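Local coordinates for catechol 1,2-dioxygenase (Acinetobacter sp., PDB 1DLT), which catalyses the iron(III)-dependent intradiol cleavage of catechol by dioxygen to cis,cis-muconate in aromatic hydrocarbon catabolism, at residues Ala223-Phe228 and Thr239-Ala244. Sequence-based numbering, arbitrary orientation.
Sequences AHIHYF and TQINVA. With FE (Fe (III) ion), chain C; CAQ (catechol), chain D.
Gln240 runs alongside His226 and across to His224, the two iron-binding histidines of the neighbouring strand. Its OE1 lies 3.1 Å from His224 CD2 and also over one face of the His226 ring, while NE2 comes within 3.4 Å of His226 CE1. The amide is tilted by 45° against the His226 ring. A glutamine suits this place because a long polar arm can span both imidazoles and still use both ends of its amide: Arg221 donates to OE1, and NE2 donates to the carbonyl of Ile105, which together fix the flip of the group.

The imidazoles bind iron through NE2, at 2.1 Å from His224 and 2.0 Å from His226. Histidine fits because its second nitrogen can donate a hydrogen bond that sets the ring's rotation: ND1 of His224 meets the Pro222 carbonyl, and ND1 of His226 gives its proton to a water, 2.9 Å away and within reach of Thr239 O. Trp156 stacks on the His226 ring. Catechol O3 and O4 and the phenol oxygen of Tyr164 also bind the iron.

On the opposite face Ile225, Ile241 and Tyr227 supply apolar bulk to the core. Ile241 CG1 sits between the backbone N and carbonyl carbon (chi1 57°), which carries CD1 to the Tyr227 ring edge, 3.6 Å from CE1; Tyr190 satisfies the phenol OH. Backbone hydrogen bonds join Ile225 with Ile241 and Tyr227 with Thr239 in both directions. Because side chains alternate along the strand, His224 and His226 both face the iron while Ile225 points to the other side, giving the His-X-His metal-binding pair of the intradiol dioxygenase active site.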
ATOM      1  N   ALA A 223       4.013  27.039   6.687  1.00 12.46           N
ATOM      2  CA  ALA A 223       4.394  27.616   5.397  1.00 12.54           C
ATOM      3  C   ALA A 223       5.911  27.368   5.252  1.00 12.64           C
ATOM      4  O   ALA A 223       6.691  27.643   6.178  1.00 11.51           O
ATOM      5  CB  ALA A 223       4.085  29.109   5.374  1.00 13.24           C
ATOM      6  N   HIS A 224       6.320  26.835   4.100  1.00 12.07           N
ATOM      7  CA  HIS A 224       7.722  26.510   3.896  1.00 12.12           C
ATOM      8  C   HIS A 224       8.141  26.569   2.435  1.00 11.97           C
ATOM      9  O   HIS A 224       7.313  26.546   1.512  1.00 11.48           O
ATOM     10  CB  HIS A 224       8.023  25.109   4.414  1.00 10.91           C
ATOM     11  CG  HIS A 224       7.235  24.054   3.721  1.00 11.29           C
ATOM     12  ND1 HIS A 224       5.896  23.853   3.963  1.00 12.09           N
ATOM     13  CD2 HIS A 224       7.565  23.221   2.710  1.00 11.96           C
ATOM     14  CE1 HIS A 224       5.427  22.940   3.135  1.00 12.50           C
ATOM     15  NE2 HIS A 224       6.424  22.540   2.361  1.00 16.88           N
ATOM     16  N   ILE A 225       9.452  26.633   2.249  1.00 11.61           N
ATOM     17  CA  ILE A 225      10.030  26.715   0.922  1.00 12.22           C
ATOM     18  C   ILE A 225      11.116  25.661   0.782  1.00 12.08           C
ATOM     19  O   ILE A 225      12.015  25.579   1.616  1.00 12.59           O
ATOM     20  CB  ILE A 225      10.629  28.105   0.679  1.00 11.44           C
ATOM     21  CG1 ILE A 225       9.527  29.153   0.870  1.00 12.95           C
ATOM     22  CG2 ILE A 225      11.220  28.167  -0.755  1.00 12.46           C
ATOM     23  CD1 ILE A 225       9.960  30.640   0.771  1.00 13.83           C
ATOM     24  N   HIS A 226      11.020  24.865  -0.271  1.00 12.42           N
ATOM     25  CA  HIS A 226      11.958  23.784  -0.531  1.00 14.03           C
ATOM     26  C   HIS A 226      13.223  24.240  -1.276  1.00 15.39           C
ATOM     27  O   HIS A 226      13.177  25.171  -2.093  1.00 14.85           O
ATOM     28  CB  HIS A 226      11.277  22.721  -1.381  1.00 12.70           C
ATOM     29  CG  HIS A 226      10.190  21.979  -0.686  1.00 14.24           C
ATOM     30  ND1 HIS A 226      10.424  20.820   0.024  1.00 13.04           N
ATOM     31  CD2 HIS A 226       8.861  22.208  -0.611  1.00 11.71           C
ATOM     32  CE1 HIS A 226       9.277  20.365   0.501  1.00 12.21           C
ATOM     33  NE2 HIS A 226       8.318  21.189   0.131  1.00 13.22           N
ATOM     34  N   TYR A 227      14.330  23.551  -0.999  1.00 15.30           N
ATOM     35  CA  TYR A 227      15.601  23.810  -1.637  1.00 15.28           C
ATOM     36  C   TYR A 227      16.354  22.523  -1.970  1.00 15.64           C
ATOM     37  O   TYR A 227      16.342  21.569  -1.208  1.00 13.77           O
ATOM     38  CB  TYR A 227      16.585  24.589  -0.727  1.00 15.65           C
ATOM     39  CG  TYR A 227      16.381  26.068  -0.522  1.00 14.37           C
ATOM     40  CD1 TYR A 227      15.497  26.547   0.440  1.00 15.72           C
ATOM     41  CD2 TYR A 227      17.114  26.990  -1.263  1.00 14.78           C
ATOM     42  CE1 TYR A 227      15.361  27.919   0.665  1.00 18.07           C
ATOM     43  CE2 TYR A 227      16.984  28.362  -1.051  1.00 16.74           C
ATOM     44  CZ  TYR A 227      16.111  28.813  -0.083  1.00 17.23           C
ATOM     45  OH  TYR A 227      16.018  30.148   0.195  1.00 18.37           O
ATOM     46  N   PHE A 228      16.999  22.541  -3.126  1.00 16.43           N
ATOM     47  CA  PHE A 228      17.965  21.534  -3.542  1.00 15.78           C
ATOM     48  C   PHE A 228      19.140  22.453  -3.906  1.00 16.66           C
ATOM     49  O   PHE A 228      18.940  23.463  -4.602  1.00 16.92           O
ATOM     50  CB  PHE A 228      17.600  20.837  -4.784  1.00 14.65           C
ATOM     51  CG  PHE A 228      16.847  19.552  -4.667  1.00 15.55           C
ATOM     52  CD1 PHE A 228      16.918  18.717  -3.518  1.00 15.26           C
ATOM     53  CD2 PHE A 228      16.119  19.119  -5.745  1.00 15.66           C
ATOM     54  CE1 PHE A 228      16.242  17.451  -3.532  1.00 16.29           C
ATOM     55  CE2 PHE A 228      15.461  17.889  -5.765  1.00 14.92           C
ATOM     56  CZ  PHE A 228      15.528  17.051  -4.655  1.00 13.41           C
ATOM     57  N   THR A 239      17.016  20.625   1.644  1.00 13.15           N
ATOM     58  CA  THR A 239      16.587  21.259   2.862  1.00 13.91           C
ATOM     59  C   THR A 239      15.342  22.121   2.605  1.00 14.08           C
ATOM     60  O   THR A 239      14.784  22.103   1.491  1.00 13.72           O
ATOM     61  CB  THR A 239      17.744  22.095   3.493  1.00 12.91           C
ATOM     62  OG1 THR A 239      17.418  22.353   4.860  1.00 15.55           O
ATOM     63  CG2 THR A 239      17.925  23.442   2.779  1.00 12.96           C
ATOM     64  N   GLN A 240      14.886  22.821   3.646  1.00 15.89           N
ATOM     65  CA  GLN A 240      13.712  23.698   3.558  1.00 16.75           C
ATOM     66  C   GLN A 240      13.870  24.814   4.574  1.00 17.79           C
ATOM     67  O   GLN A 240      14.721  24.725   5.467  1.00 20.13           O
ATOM     68  CB  GLN A 240      12.436  22.980   3.961  1.00 16.35           C
ATOM     69  CG  GLN A 240      11.958  21.830   3.124  1.00 18.98           C
ATOM     70  CD  GLN A 240      10.715  21.213   3.769  1.00 20.19           C
ATOM     71  OE1 GLN A 240       9.921  21.937   4.347  1.00 21.08           O
ATOM     72  NE2 GLN A 240      10.538  19.889   3.656  1.00 20.01           N
ATOM     73  N   ILE A 241      13.060  25.862   4.428  1.00 16.92           N
ATOM     74  CA  ILE A 241      13.016  26.942   5.410  1.00 16.98           C
ATOM     75  C   ILE A 241      11.533  27.126   5.729  1.00 17.45           C
ATOM     76  O   ILE A 241      10.678  26.914   4.855  1.00 16.50           O
ATOM     77  CB  ILE A 241      13.651  28.246   4.927  1.00 15.15           C
ATOM     78  CG1 ILE A 241      12.996  28.740   3.638  1.00 14.50           C
ATOM     79  CG2 ILE A 241      15.130  28.027   4.814  1.00 17.00           C
ATOM     80  CD1 ILE A 241      13.608  30.008   3.069  1.00 13.63           C
ATOM     81  N   ASN A 242      11.245  27.419   7.001  1.00 18.48           N
ATOM     82  CA  ASN A 242       9.887  27.608   7.496  1.00 20.04           C
ATOM     83  C   ASN A 242       9.752  29.074   7.804  1.00 19.05           C
ATOM     84  O   ASN A 242      10.677  29.669   8.343  1.00 17.96           O
ATOM     85  CB  ASN A 242       9.657  26.848   8.810  1.00 25.70           C
ATOM     86  CG  ASN A 242       9.954  25.403   8.684  1.00 30.91           C
ATOM     87  OD1 ASN A 242       9.274  24.697   7.950  1.00 37.04           O
ATOM     88  ND2 ASN A 242      10.998  24.937   9.369  1.00 33.76           N
ATOM     89  N   VAL A 243       8.600  29.645   7.462  1.00 18.86           N
ATOM     90  CA  VAL A 243       8.341  31.047   7.737  1.00 19.07           C
ATOM     91  C   VAL A 243       8.131  31.152   9.246  1.00 19.97           C
ATOM     92  O   VAL A 243       7.284  30.448   9.832  1.00 19.42           O
ATOM     93  CB  VAL A 243       7.075  31.546   6.978  1.00 19.80           C
ATOM     94  CG1 VAL A 243       6.820  32.987   7.319  1.00 19.81           C
ATOM     95  CG2 VAL A 243       7.271  31.370   5.452  1.00 17.16           C
ATOM     96  N   ALA A 244       8.924  32.005   9.887  1.00 19.45           N
ATOM     97  CA  ALA A 244       8.809  32.160  11.325  1.00 20.66           C
ATOM     98  C   ALA A 244       7.407  32.672  11.717  1.00 20.90           C
ATOM     99  O   ALA A 244       6.760  33.453  10.994  1.00 20.03           O
ATOM    100  CB  ALA A 244       9.928  33.106  11.858  1.00 19.89           C
TER
HETATM  101 FE    FE C 400       6.419  21.216   0.678  1.00 18.72          FE
HETATM  102  C1  CAQ D 401       4.995  16.617   2.629  0.65 17.69           C
HETATM  103  C2  CAQ D 401       6.139  17.467   2.719  0.65 16.81           C
HETATM  104  C3  CAQ D 401       6.083  18.757   2.212  0.65 17.19           C
HETATM  105  O3  CAQ D 401       7.185  19.578   2.292  0.65 17.65           O
HETATM  106  C4  CAQ D 401       4.924  19.231   1.624  0.65 16.83           C
HETATM  107  O4  CAQ D 401       4.884  20.511   1.132  0.65 19.89           O
HETATM  108  C5  CAQ D 401       3.807  18.429   1.525  0.65 17.97           C
HETATM  109  C6  CAQ D 401       3.843  17.091   2.041  0.65 18.25           C
HETATM  110  O   HOH W   1      13.071  19.830   0.466  1.00 16.43           O
HETATM  111  O   HOH W   2       5.747  18.972   0.044  0.35  5.54           O